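Local structure of neurotoxin (Clostridium botulinum, 3N7L) at residues 82-87 against 126-131; 76-81 against 140-145; 90-95 against 186-191; 134-139 against 272-277. The protein is the receptor-binding domain of a botulinum neurotoxin, which probably attaches the toxin to nerve cells by binding gangliosides on their surface. One frame throughout, in Å; residues are numbered along the deposited sequence.

Interaction 1. Residues 82-87 against 126-131; sequences NKWVSN and INFSYD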
loop_
_atom_site.group_PDB
_atom_site.type_symbol
_atom_site.label_atom_id
_atom_site.label_comp_id
_atom_site.label_asym_id
_atom_site.label_seq_id
_atom_site.Cartn_x
_atom_site.Cartn_y
_atom_site.Cartn_z
ATOM N N ASN A 82 3.110 -8.382 6.286
ATOM C CA ASN A 82 2.715 -9.295 5.231
ATOM C C ASN A 82 2.027 -10.539 5.708
ATOM O O ASN A 82 2.571 -11.344 6.461
ATOM C CB ASN A 82 3.852 -9.701 4.307
ATOM C CG ASN A 82 3.347 -10.569 3.171
ATOM O OD1 ASN A 82 2.272 -10.307 2.623
ATOM N ND2 ASN A 82 4.096 -11.607 2.820
ATOM N N LYS A 83 0.815 -10.669 5.190
ATOM C CA LYS A 83 -0.103 -11.732 5.486
ATOM C C LYS A 83 -0.772 -11.372 6.786
ATOM O O LYS A 83 -0.801 -12.146 7.739
ATOM C CB LYS A 83 0.594 -13.082 5.560
ATOM C CG LYS A 83 -0.034 -14.088 4.609
ATOM C CD LYS A 83 -0.067 -13.541 3.186
ATOM C CE LYS A 83 -0.859 -14.448 2.259
ATOM N NZ LYS A 83 -2.280 -14.578 2.703
ATOM N N TRP A 84 -1.285 -10.147 6.806
ATOM C CA TRP A 84 -2.018 -9.646 7.946
ATOM C C TRP A 84 -3.440 -10.114 7.669
ATOM O O TRP A 84 -4.280 -9.362 7.159
ATOM C CB TRP A 84 -1.952 -8.117 8.015
ATOM C CG TRP A 84 -2.683 -7.552 9.206
ATOM C CD1 TRP A 84 -3.298 -8.259 10.202
ATOM C CD2 TRP A 84 -2.892 -6.164 9.512
ATOM N NE1 TRP A 84 -3.879 -7.398 11.106
ATOM C CE2 TRP A 84 -3.646 -6.107 10.707
ATOM C CE3 TRP A 84 -2.519 -4.966 8.891
ATOM C CZ2 TRP A 84 -4.037 -4.899 11.294
ATOM C CZ3 TRP A 84 -2.910 -3.758 9.477
ATOM C CH2 TRP A 84 -3.661 -3.738 10.666
ATOM N N VAL A 85 -3.682 -11.385 7.969
ATOM C CA VAL A 85 -4.990 -11.986 7.771
ATOM C C VAL A 85 -5.941 -11.573 8.898
ATOM O O VAL A 85 -5.505 -11.239 10.003
ATOM C CB VAL A 85 -4.872 -13.528 7.678
ATOM C CG1 VAL A 85 -4.173 -13.901 6.380
ATOM C CG2 VAL A 85 -4.084 -14.074 8.856
ATOM N N SER A 86 -7.238 -11.595 8.604
ATOM C CA SER A 86 -8.258 -11.185 9.562
ATOM C C SER A 86 -8.367 -12.043 10.820
ATOM O O SER A 86 -8.961 -11.614 11.805
ATOM C CB SER A 86 -9.625 -11.111 8.872
ATOM O OG SER A 86 -10.074 -12.397 8.485
ATOM N N ASN A 87 -7.813 -13.249 10.794
ATOM C CA ASN A 87 -7.872 -14.111 11.970
ATOM C C ASN A 87 -6.483 -14.300 12.563
ATOM O O ASN A 87 -6.183 -15.325 13.183
ATOM C CB ASN A 87 -8.484 -15.473 11.634
ATOM C CG ASN A 87 -7.591 -16.317 10.747
ATOM O OD1 ASN A 87 -7.716 -17.543 10.726
ATOM N ND2 ASN A 87 -6.697 -15.674 10.004
ATOM N N ILE A 126 -6.820 2.640 21.812
ATOM C CA ILE A 126 -7.550 3.128 20.663
ATOM C C ILE A 126 -7.110 2.206 19.523
ATOM O O ILE A 126 -6.031 1.605 19.593
ATOM C CB ILE A 126 -7.170 4.602 20.402
ATOM C CG1 ILE A 126 -8.044 5.185 19.298
ATOM C CG2 ILE A 126 -5.692 4.710 20.058
ATOM C CD1 ILE A 126 -7.851 6.684 19.116
ATOM N N ASN A 127 -7.924 2.065 18.483
ATOM C CA ASN A 127 -7.526 1.168 17.407
ATOM C C ASN A 127 -8.032 1.498 16.019
ATOM O O ASN A 127 -8.914 2.330 15.826
ATOM C CB ASN A 127 -7.955 -0.270 17.725
ATOM C CG ASN A 127 -9.458 -0.476 17.595
ATOM O OD1 ASN A 127 -10.181 -0.514 18.590
ATOM N ND2 ASN A 127 -9.933 -0.599 16.362
ATOM N N PHE A 128 -7.433 0.808 15.058
ATOM C CA PHE A 128 -7.791 0.892 13.653
ATOM C C PHE A 128 -8.071 -0.552 13.250
ATOM O O PHE A 128 -7.245 -1.427 13.486
ATOM C CB PHE A 128 -6.621 1.425 12.817
ATOM C CG PHE A 128 -6.668 1.012 11.362
ATOM C CD1 PHE A 128 -7.798 1.255 10.586
ATOM C CD2 PHE A 128 -5.567 0.400 10.762
ATOM C CE1 PHE A 128 -7.834 0.899 9.231
ATOM C CE2 PHE A 128 -5.591 0.041 9.405
ATOM C CZ PHE A 128 -6.731 0.294 8.642
ATOM N N SER A 129 -9.241 -0.809 12.681
ATOM C CA SER A 129 -9.554 -2.154 12.214
ATOM C C SER A 129 -9.763 -2.029 10.704
ATOM O O SER A 129 -10.615 -1.266 10.247
ATOM C CB SER A 129 -10.811 -2.712 12.901
ATOM O OG SER A 129 -11.958 -1.928 12.645
ATOM N N TYR A 130 -8.972 -2.755 9.923
ATOM C CA TYR A 130 -9.108 -2.658 8.481
ATOM C C TYR A 130 -10.381 -3.324 7.960
ATOM O O TYR A 130 -10.937 -4.216 8.604
ATOM C CB TYR A 130 -7.851 -3.211 7.781
ATOM C CG TYR A 130 -7.652 -4.716 7.792
ATOM C CD1 TYR A 130 -6.659 -5.307 8.581
ATOM C CD2 TYR A 130 -8.389 -5.541 6.937
ATOM C CE1 TYR A 130 -6.398 -6.687 8.509
ATOM C CE2 TYR A 130 -8.139 -6.915 6.855
ATOM C CZ TYR A 130 -7.143 -7.482 7.635
ATOM O OH TYR A 130 -6.880 -8.831 7.515
ATOM N N ASP A 131 -10.857 -2.856 6.809
ATOM C CA ASP A 131 -12.069 -3.393 6.194
ATOM C C ASP A 131 -11.778 -4.769 5.600
ATOM O O ASP A 131 -11.123 -4.880 4.564
ATOM C CB ASP A 131 -12.558 -2.451 5.092
ATOM C CG ASP A 131 -13.885 -2.882 4.508
ATOM O OD1 ASP A 131 -14.067 -4.093 4.256
ATOM O OD2 ASP A 131 -14.745 -2.008 4.288
#

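Interaction 2. Residues 76-81 against 140-145; sequences SFWIRI and NKWFFV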
loop_
_atom_site.group_PDB
_atom_site.type_symbol
_atom_site.label_atom_id
_atom_site.label_comp_id
_atom_site.label_asym_id
_atom_site.label_seq_id
_atom_site.Cartn_x
_atom_site.Cartn_y
_atom_site.Cartn_z
ATOM N N SER A 76 4.611 8.670 14.620
ATOM C CA SER A 76 4.276 8.478 13.212
ATOM C C SER A 76 5.268 7.530 12.564
ATOM O O SER A 76 6.443 7.531 12.911
ATOM C CB SER A 76 4.290 9.818 12.463
ATOM O OG SER A 76 5.614 10.322 12.336
ATOM N N PHE A 77 4.794 6.723 11.622
ATOM C CA PHE A 77 5.678 5.786 10.943
ATOM C C PHE A 77 4.991 5.028 9.821
ATOM O O PHE A 77 3.766 4.902 9.799
ATOM C CB PHE A 77 6.254 4.778 11.950
ATOM C CG PHE A 77 5.207 3.949 12.654
ATOM C CD1 PHE A 77 4.805 2.717 12.137
ATOM C CD2 PHE A 77 4.630 4.396 13.846
ATOM C CE1 PHE A 77 3.848 1.943 12.799
ATOM C CE2 PHE A 77 3.669 3.628 14.515
ATOM C CZ PHE A 77 3.279 2.401 13.992
ATOM N N TRP A 78 5.797 4.548 8.877
ATOM C CA TRP A 78 5.284 3.752 7.774
ATOM C C TRP A 78 5.470 2.314 8.204
ATOM O O TRP A 78 6.495 1.962 8.789
ATOM C CB TRP A 78 6.071 4.003 6.484
ATOM C CG TRP A 78 5.621 5.221 5.753
ATOM C CD1 TRP A 78 6.140 6.484 5.855
ATOM C CD2 TRP A 78 4.542 5.303 4.819
ATOM N NE1 TRP A 78 5.450 7.346 5.038
ATOM C CE2 TRP A 78 4.462 6.650 4.388
ATOM C CE3 TRP A 78 3.632 4.370 4.300
ATOM C CZ2 TRP A 78 3.509 7.088 3.459
ATOM C CZ3 TRP A 78 2.680 4.803 3.375
ATOM C CH2 TRP A 78 2.627 6.152 2.964
ATOM N N ILE A 79 4.479 1.484 7.932
ATOM C CA ILE A 79 4.580 0.090 8.304
ATOM C C ILE A 79 3.893 -0.800 7.284
ATOM O O ILE A 79 2.950 -0.386 6.600
ATOM C CB ILE A 79 3.944 -0.161 9.692
ATOM C CG1 ILE A 79 3.968 -1.660 10.021
ATOM C CG2 ILE A 79 2.505 0.364 9.716
ATOM C CD1 ILE A 79 3.569 -1.980 11.453
ATOM N N ARG A 80 4.395 -2.021 7.176
ATOM C CA ARG A 80 3.814 -3.006 6.290
ATOM C C ARG A 80 3.864 -4.349 7.007
ATOM O O ARG A 80 4.889 -4.710 7.587
ATOM C CB ARG A 80 4.586 -3.101 4.979
ATOM C CG ARG A 80 3.895 -4.028 4.003
ATOM C CD ARG A 80 4.754 -4.383 2.818
ATOM N NE ARG A 80 4.048 -5.368 2.010
ATOM C CZ ARG A 80 4.618 -6.139 1.094
ATOM N NH1 ARG A 80 3.878 -7.005 0.414
ATOM N NH2 ARG A 80 5.922 -6.046 0.863
ATOM N N ILE A 81 2.751 -5.076 6.982
ATOM C CA ILE A 81 2.674 -6.382 7.625
ATOM C C ILE A 81 2.288 -7.371 6.532
ATOM O O ILE A 81 1.254 -7.206 5.881
ATOM C CB ILE A 81 1.589 -6.387 8.731
ATOM C CG1 ILE A 81 1.918 -5.315 9.782
ATOM C CG2 ILE A 81 1.517 -7.759 9.400
ATOM C CD1 ILE A 81 0.849 -5.126 10.827
ATOM N N ASN A 140 -1.990 -6.401 3.360
ATOM C CA ASN A 140 -0.539 -6.509 3.245
ATOM C C ASN A 140 0.160 -5.335 2.573
ATOM O O ASN A 140 1.272 -5.475 2.050
ATOM C CB ASN A 140 -0.204 -7.806 2.506
ATOM C CG ASN A 140 -1.143 -8.934 2.884
ATOM O OD1 ASN A 140 -1.390 -9.177 4.065
ATOM N ND2 ASN A 140 -1.675 -9.622 1.887
ATOM N N LYS A 141 -0.477 -4.175 2.606
ATOM C CA LYS A 141 0.091 -2.998 1.982
ATOM C C LYS A 141 0.781 -2.057 2.965
ATOM O O LYS A 141 0.562 -2.115 4.176
ATOM C CB LYS A 141 -1.013 -2.238 1.238
ATOM C CG LYS A 141 -2.120 -1.706 2.138
ATOM C CD LYS A 141 -3.363 -1.302 1.336
ATOM C CE LYS A 141 -4.017 -2.514 0.661
ATOM N NZ LYS A 141 -5.185 -2.159 -0.208
ATOM N N TRP A 142 1.636 -1.199 2.430
ATOM C CA TRP A 142 2.309 -0.207 3.246
ATOM C C TRP A 142 1.237 0.792 3.674
ATOM O O TRP A 142 0.366 1.140 2.873
ATOM C CB TRP A 142 3.345 0.559 2.418
ATOM C CG TRP A 142 4.713 -0.039 2.356
ATOM C CD1 TRP A 142 5.288 -0.672 1.289
ATOM C CD2 TRP A 142 5.713 0.014 3.380
ATOM N NE1 TRP A 142 6.584 -1.008 1.583
ATOM C CE2 TRP A 142 6.873 -0.599 2.860
ATOM C CE3 TRP A 142 5.739 0.523 4.688
ATOM C CZ2 TRP A 142 8.055 -0.718 3.601
ATOM C CZ3 TRP A 142 6.906 0.405 5.427
ATOM C CH2 TRP A 142 8.054 -0.212 4.881
ATOM N N PHE A 143 1.277 1.237 4.925
ATOM C CA PHE A 143 0.339 2.255 5.374
ATOM C C PHE A 143 1.032 3.168 6.379
ATOM O O PHE A 143 1.992 2.768 7.045
ATOM C CB PHE A 143 -0.981 1.646 5.916
ATOM C CG PHE A 143 -0.839 0.803 7.148
ATOM C CD1 PHE A 143 -1.146 1.325 8.401
ATOM C CD2 PHE A 143 -0.473 -0.539 7.056
ATOM C CE1 PHE A 143 -1.100 0.525 9.543
ATOM C CE2 PHE A 143 -0.419 -1.349 8.193
ATOM C CZ PHE A 143 -0.735 -0.816 9.437
ATOM N N PHE A 144 0.565 4.411 6.449
ATOM C CA PHE A 144 1.153 5.416 7.333
ATOM C C PHE A 144 0.334 5.625 8.599
ATOM O O PHE A 144 -0.833 6.012 8.545
ATOM C CB PHE A 144 1.294 6.738 6.579
ATOM C CG PHE A 144 2.003 7.813 7.354
ATOM C CD1 PHE A 144 3.349 7.684 7.679
ATOM C CD2 PHE A 144 1.332 8.975 7.724
ATOM C CE1 PHE A 144 4.018 8.701 8.357
ATOM C CE2 PHE A 144 1.994 9.999 8.405
ATOM C CZ PHE A 144 3.340 9.861 8.720
ATOM N N VAL A 145 0.967 5.368 9.738
ATOM C CA VAL A 145 0.318 5.507 11.029
ATOM C C VAL A 145 0.691 6.803 11.722
ATOM O O VAL A 145 1.840 7.241 11.676
ATOM C CB VAL A 145 0.708 4.345 11.985
ATOM C CG1 VAL A 145 0.109 4.581 13.378
ATOM C CG2 VAL A 145 0.234 3.022 11.422
HETATM O O HOH W 1 0.295 -4.124 6.076
#

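Interaction 3. Residues 90-95 against 186-191; sequences GYTIID and NKIPNT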
loop_
_atom_site.group_PDB
_atom_site.type_symbol
_atom_site.label_atom_id
_atom_site.label_comp_id
_atom_site.label_asym_id
_atom_site.label_seq_id
_atom_site.Cartn_x
_atom_site.Cartn_y
_atom_site.Cartn_z
ATOM N N GLY A 90 -2.697 -12.507 18.328
ATOM C CA GLY A 90 -2.127 -11.284 18.869
ATOM C C GLY A 90 -0.608 -11.205 18.876
ATOM O O GLY A 90 0.087 -12.186 19.147
ATOM N N TYR A 91 -0.095 -10.014 18.577
ATOM C CA TYR A 91 1.340 -9.752 18.554
ATOM C C TYR A 91 1.628 -8.336 19.034
ATOM O O TYR A 91 0.888 -7.403 18.719
ATOM C CB TYR A 91 1.903 -9.844 17.133
ATOM C CG TYR A 91 2.044 -11.225 16.555
ATOM C CD1 TYR A 91 3.222 -11.955 16.718
ATOM C CD2 TYR A 91 1.013 -11.789 15.811
ATOM C CE1 TYR A 91 3.368 -13.212 16.146
ATOM C CE2 TYR A 91 1.148 -13.040 15.235
ATOM C CZ TYR A 91 2.326 -13.747 15.405
ATOM O OH TYR A 91 2.458 -14.984 14.821
ATOM N N THR A 92 2.697 -8.182 19.800
ATOM C CA THR A 92 3.115 -6.858 20.227
ATOM C C THR A 92 4.233 -6.624 19.214
ATOM O O THR A 92 5.037 -7.526 18.975
ATOM C CB THR A 92 3.687 -6.863 21.659
ATOM O OG1 THR A 92 2.653 -7.226 22.581
ATOM C CG2 THR A 92 4.219 -5.482 22.021
ATOM N N ILE A 93 4.269 -5.447 18.596
ATOM C CA ILE A 93 5.287 -5.159 17.586
ATOM C C ILE A 93 6.223 -3.997 17.921
ATOM O O ILE A 93 7.392 -4.001 17.536
ATOM C CB ILE A 93 4.630 -4.893 16.216
ATOM C CG1 ILE A 93 3.514 -3.853 16.358
ATOM C CG2 ILE A 93 4.044 -6.194 15.670
ATOM C CD1 ILE A 93 2.906 -3.419 15.031
ATOM N N ILE A 94 5.699 -3.000 18.622
ATOM C CA ILE A 94 6.481 -1.838 19.030
ATOM C C ILE A 94 6.068 -1.638 20.480
ATOM O O ILE A 94 4.942 -1.219 20.760
ATOM C CB ILE A 94 6.120 -0.583 18.201
ATOM C CG1 ILE A 94 6.255 -0.887 16.703
ATOM C CG2 ILE A 94 7.061 0.570 18.562
ATOM C CD1 ILE A 94 5.795 0.256 15.808
ATOM N N ASP A 95 6.978 -1.952 21.396
ATOM C CA ASP A 95 6.673 -1.859 22.816
ATOM C C ASP A 95 7.536 -0.888 23.602
ATOM O O ASP A 95 8.755 -0.840 23.433
ATOM C CB ASP A 95 6.802 -3.242 23.459
ATOM C CG ASP A 95 6.302 -3.262 24.888
ATOM O OD1 ASP A 95 5.065 -3.235 25.080
ATOM O OD2 ASP A 95 7.139 -3.293 25.817
ATOM N N ASN A 186 6.438 -10.161 18.858
ATOM C CA ASN A 186 6.269 -11.121 19.940
ATOM C C ASN A 186 4.829 -11.573 20.107
ATOM O O ASN A 186 3.926 -10.766 20.332
ATOM C CB ASN A 186 6.773 -10.533 21.256
ATOM C CG ASN A 186 8.229 -10.139 21.193
ATOM O OD1 ASN A 186 9.051 -10.862 20.637
ATOM N ND2 ASN A 186 8.559 -8.993 21.776
ATOM N N LYS A 187 4.634 -12.881 19.995
ATOM C CA LYS A 187 3.318 -13.489 20.125
ATOM C C LYS A 187 2.740 -13.294 21.530
ATOM O O LYS A 187 3.458 -13.387 22.524
ATOM C CB LYS A 187 3.421 -14.984 19.804
ATOM C CG LYS A 187 2.127 -15.777 19.964
ATOM C CD LYS A 187 1.076 -15.380 18.940
ATOM C CE LYS A 187 -0.101 -16.356 18.954
ATOM N NZ LYS A 187 -0.812 -16.420 20.267
ATOM N N ILE A 188 1.445 -13.008 21.600
ATOM C CA ILE A 188 0.752 -12.827 22.876
ATOM C C ILE A 188 -0.031 -14.113 23.086
ATOM O O ILE A 188 -0.922 -14.431 22.301
ATOM C CB ILE A 188 -0.252 -11.668 22.817
ATOM C CG1 ILE A 188 0.468 -10.366 22.474
ATOM C CG2 ILE A 188 -0.986 -11.547 24.149
ATOM C CD1 ILE A 188 -0.479 -9.236 22.146
ATOM N N PRO A 189 0.283 -14.869 24.149
ATOM C CA PRO A 189 -0.432 -16.124 24.397
ATOM C C PRO A 189 -1.951 -16.041 24.520
ATOM O O PRO A 189 -2.508 -15.041 24.979
ATOM C CB PRO A 189 0.235 -16.656 25.668
ATOM C CG PRO A 189 0.720 -15.422 26.354
ATOM C CD PRO A 189 1.256 -14.593 25.218
ATOM N N ASN A 190 -2.609 -17.107 24.078
ATOM C CA ASN A 190 -4.055 -17.223 24.148
ATOM C C ASN A 190 -4.841 -16.143 23.419
ATOM O O ASN A 190 -5.888 -15.703 23.892
ATOM C CB ASN A 190 -4.473 -17.274 25.619
ATOM C CG ASN A 190 -3.827 -18.428 26.356
ATOM O OD1 ASN A 190 -3.202 -18.247 27.403
ATOM N ND2 ASN A 190 -3.968 -19.628 25.801
ATOM N N THR A 191 -4.346 -15.715 22.266
ATOM C CA THR A 191 -5.052 -14.702 21.497
ATOM C C THR A 191 -5.635 -15.295 20.217
ATOM O O THR A 191 -5.884 -14.585 19.248
ATOM C CB THR A 191 -4.144 -13.500 21.161
ATOM O OG1 THR A 191 -2.885 -13.966 20.660
ATOM C CG2 THR A 191 -3.919 -12.646 22.403
#

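Interaction 4. Residues 134-139 against 272-277; sequences KNAAGY and KNNNDF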
loop_
_atom_site.group_PDB
_atom_site.type_symbol
_atom_site.label_atom_id
_atom_site.label_comp_id
_atom_site.label_asym_id
_atom_site.label_seq_id
_atom_site.Cartn_x
_atom_site.Cartn_y
_atom_site.Cartn_z
ATOM N N LYS A 134 -12.756 -5.514 1.904
ATOM C CA LYS A 134 -11.918 -4.879 0.892
ATOM C C LYS A 134 -10.485 -5.393 0.898
ATOM O O LYS A 134 -9.662 -4.936 0.110
ATOM C CB LYS A 134 -11.885 -3.367 1.102
ATOM C CG LYS A 134 -13.224 -2.684 0.990
ATOM C CD LYS A 134 -13.053 -1.194 1.185
ATOM C CE LYS A 134 -14.376 -0.470 1.062
ATOM N NZ LYS A 134 -14.195 0.982 1.308
ATOM N N ASN A 135 -10.182 -6.335 1.784
ATOM C CA ASN A 135 -8.826 -6.876 1.867
ATOM C C ASN A 135 -8.881 -8.362 2.173
ATOM O O ASN A 135 -8.287 -8.827 3.142
ATOM C CB ASN A 135 -8.047 -6.144 2.966
ATOM C CG ASN A 135 -7.959 -4.651 2.715
ATOM O OD1 ASN A 135 -7.113 -4.195 1.951
ATOM N ND2 ASN A 135 -8.847 -3.886 3.341
ATOM N N ALA A 136 -9.590 -9.105 1.332
ATOM C CA ALA A 136 -9.753 -10.541 1.527
ATOM C C ALA A 136 -8.439 -11.305 1.567
ATOM O O ALA A 136 -8.308 -12.272 2.316
ATOM C CB ALA A 136 -10.658 -11.111 0.439
ATOM N N ALA A 137 -7.469 -10.881 0.764
ATOM C CA ALA A 137 -6.175 -11.548 0.724
ATOM C C ALA A 137 -5.244 -11.044 1.823
ATOM O O ALA A 137 -4.057 -11.378 1.847
ATOM C CB ALA A 137 -5.530 -11.351 -0.645
ATOM N N GLY A 138 -5.793 -10.246 2.733
ATOM C CA GLY A 138 -5.010 -9.701 3.822
ATOM C C GLY A 138 -4.636 -8.248 3.583
ATOM O O GLY A 138 -4.502 -7.812 2.440
ATOM N N TYR A 139 -4.484 -7.486 4.659
ATOM C CA TYR A 139 -4.102 -6.083 4.543
ATOM C C TYR A 139 -2.569 -6.092 4.520
ATOM O O TYR A 139 -1.923 -5.826 5.530
ATOM C CB TYR A 139 -4.615 -5.307 5.757
ATOM C CG TYR A 139 -4.634 -3.812 5.567
ATOM C CD1 TYR A 139 -5.744 -3.173 5.009
ATOM C CD2 TYR A 139 -3.542 -3.032 5.940
ATOM C CE1 TYR A 139 -5.765 -1.786 4.832
ATOM C CE2 TYR A 139 -3.549 -1.650 5.766
ATOM C CZ TYR A 139 -4.660 -1.032 5.215
ATOM O OH TYR A 139 -4.661 0.336 5.063
ATOM N N LYS A 272 -11.078 -18.058 -8.337
ATOM C CA LYS A 272 -11.464 -19.197 -7.508
ATOM C C LYS A 272 -11.642 -18.876 -6.024
ATOM O O LYS A 272 -12.613 -19.306 -5.407
ATOM C CB LYS A 272 -10.440 -20.320 -7.677
ATOM C CG LYS A 272 -10.857 -21.628 -7.029
ATOM C CD LYS A 272 -9.829 -22.725 -7.266
ATOM C CE LYS A 272 -10.282 -24.046 -6.647
ATOM N NZ LYS A 272 -10.516 -23.911 -5.184
ATOM N N ASN A 273 -10.699 -18.133 -5.452
ATOM C CA ASN A 273 -10.783 -17.753 -4.044
ATOM C C ASN A 273 -9.901 -16.545 -3.743
ATOM O O ASN A 273 -9.201 -16.042 -4.622
ATOM C CB ASN A 273 -10.391 -18.924 -3.140
ATOM C CG ASN A 273 -9.017 -19.462 -3.452
ATOM O OD1 ASN A 273 -8.873 -20.617 -3.864
ATOM N ND2 ASN A 273 -7.994 -18.630 -3.265
ATOM N N ASN A 274 -9.921 -16.099 -2.492
ATOM C CA ASN A 274 -9.153 -14.929 -2.090
ATOM C C ASN A 274 -7.892 -15.134 -1.275
ATOM O O ASN A 274 -7.375 -14.171 -0.715
ATOM C CB ASN A 274 -10.047 -13.963 -1.318
ATOM C CG ASN A 274 -11.169 -13.424 -2.157
ATOM O OD1 ASN A 274 -10.941 -12.871 -3.234
ATOM N ND2 ASN A 274 -12.393 -13.569 -1.671
ATOM N N ASN A 275 -7.375 -16.351 -1.174
ATOM C CA ASN A 275 -6.163 -16.480 -0.383
ATOM C C ASN A 275 -4.974 -15.835 -1.094
ATOM O O ASN A 275 -3.967 -15.523 -0.460
ATOM C CB ASN A 275 -5.869 -17.946 -0.006
ATOM C CG ASN A 275 -6.035 -18.906 -1.160
ATOM O OD1 ASN A 275 -5.471 -18.711 -2.236
ATOM N ND2 ASN A 275 -6.803 -19.970 -0.934
ATOM N N ASP A 276 -5.123 -15.601 -2.398
ATOM C CA ASP A 276 -4.080 -14.989 -3.232
ATOM C C ASP A 276 -4.677 -14.279 -4.443
ATOM O O ASP A 276 -5.886 -14.309 -4.657
ATOM C CB ASP A 276 -3.120 -16.058 -3.760
ATOM C CG ASP A 276 -2.063 -16.441 -2.759
ATOM O OD1 ASP A 276 -1.301 -17.389 -3.042
ATOM O OD2 ASP A 276 -1.984 -15.790 -1.695
ATOM N N PHE A 277 -3.818 -13.645 -5.236
ATOM C CA PHE A 277 -4.254 -12.979 -6.461
ATOM C C PHE A 277 -3.622 -13.712 -7.639
ATOM O O PHE A 277 -3.695 -13.261 -8.784
ATOM C CB PHE A 277 -3.816 -11.514 -6.491
ATOM C CG PHE A 277 -4.630 -10.619 -5.609
ATOM C CD1 PHE A 277 -4.156 -10.229 -4.362
ATOM C CD2 PHE A 277 -5.887 -10.184 -6.016
ATOM C CE1 PHE A 277 -4.922 -9.420 -3.531
ATOM C CE2 PHE A 277 -6.667 -9.374 -5.193
ATOM C CZ PHE A 277 -6.184 -8.990 -3.947
#

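Interaction 1. Residues 82-87 against 126-131
The indole of W84 takes the rim of the Y130 ring over one face, CE1 of Y130 standing 3.5 Å above the plane. Its five-membered ring and the Y130 ring make a T-shaped pair, planes at 80° and centroids 4.9 Å apart, and CD1 of W84 lies at the edge of Y130. CH2 of W84 comes obliquely within 4.4 Å of CE2 of F128. The wide apolar indole takes CE1 and CD1 of Y130; tyrosine suits because its far end, carried across by a CG between backbone N and carbonyl carbon (chi1 73°), bears a hydroxyl. OH of Y130 lies 2.7 Å from the carbonyl O of W84, a weak hydrogen bond, not settled because that proton has another acceptor within reach; N of S86 is close but badly angled. W84 centres an inverse gamma turn, its NE1 bonded to O of S109. The loop between strands 72-82 and 91-93 meets the end of strand 122-129, W84 touching L112 of strand 111-117 and F128 packing on strands 154-159 and 162-168.

Interaction 2. Residues 76-81 against 140-145
Backbone hydrogen bonds lace F77 to V145 and I79 to F143 as antiparallel hydrogen-bonded pairs, two bonds each; the N of V145 reaches the O of F77 at 2.8 Å, and W78 with F144 is the non-hydrogen-bonded pair between them. Beyond the I79–F143 pair, R80 makes a side-chain bond: its extended chain brings NE to 2.8 Å from the carbonyl O of N140, close to the guanidinium plane and nearly straight at 167°. A water bridges the N of I81 and the O of K141. CH-pi contacts come next. On the side of F77, I79, F143 and V145, CG2 of I79 sits 3.6 Å from the centroid of F143 and CB of V145 lies over F77, beta-branched residues suiting these ring faces. On that of W78 and F144, CB of F144 is 3.7 Å from the six-membered centroid of W78. CB of R80 covers the ring of W142. Strand 72-82 is paired on its other side with strand 202-211, and L223 of helix 217-226 touches S76 and F144.

Interaction 3. Residues 90-95 against 186-191
G90, T92 and N186 bury much of the surface where strand 91-93 pairs with the end of strand 180-187, an antiparallel pairing within one sheet of the concanavalin-like beta sandwich. T92 and N186 form a hydrogen-bonded pair; the N of N186 meets the O of T92 at 3.0 Å, almost straight at 174°, and the N of T92 answers to the O of N186. Both residues are partly exposed and keep polar ends on that side, the amide of N186 held by Q184. OG1 of T92 lies 3.7 Å from CD1 of I188. G90 has the most surface covered. Its O receives the N of I188 at 2.9 Å from well above the carbonyl plane. The bare CA of G90 lets OG1 of T191 and CD1 of I188 close in, as suits a glycine. Y91 offers a ring face to CD of K187, whose bent chain returns its NZ to the O of I188. OG1 of T191 accepts from the N of G90 at 2.8 Å and donates to the O of I188 at 2.6 Å.

Interaction 4. Residues 134-139 against 272-277
Van der Waals contacts carry most of this meeting, and both alanines of 134-139 take part. CB of A137 rests 3.5 Å from CE1 of F277, meeting the ring obliquely, with CD1 and CZ of the same ring a little farther off. The phenyl group gets there because its CG stands anti to the carbonyl carbon (chi1 -76°), which swings the ring end nearer to 134-139 than its CB direction alone would suggest. On the neighbouring residue, CB of A136 abuts CB of N274 at 3.4 Å and lies beside the amide carbon of that asparagine. A methyl group is small enough for two backbones to come this close, A137 and N275 having CA atoms 5.1 Å apart. The two alanines occupy the middle of a type I beta turn from N135 to G138, closed by the N of G138 on the O of N135 at 2.9 Å, and this turn of the concanavalin-like half meets a loop of the trefoil half. A CA-H...O contact joins CA of A137 to the carbonyl O of N274 at 3.2 Å. F277 suits its buried place as a hydrophobic ring against A137, W237 and M255, while partly exposed N274 offers CB to A136 and its OD1 takes a weak hydrogen bond from ND2 of N256.

How the interactions relate
Interactions 1, 2 and 3 lie within the concanavalin-like half, while interaction 4 joins it to the trefoil half. Along the chain interaction 1 is nested inside the loop closed by interaction 2, and interaction 3 crosses both; interaction 4 follows interaction 1 in series and crosses interactions 2 and 3. Interactions 2 and 3 belong to different sheets, their centres about 18 Å apart; between them F77 and I79 pack on I94 and I93. OD1 of N140 accepts the N atoms of K83 and W84, tying interaction 2 to interaction 1. Y139 of interaction 4 bonds to W84 and packs on Y130. The loops of 82-87 and 134-139 thus appear to connect the sandwich interior to the domain boundary.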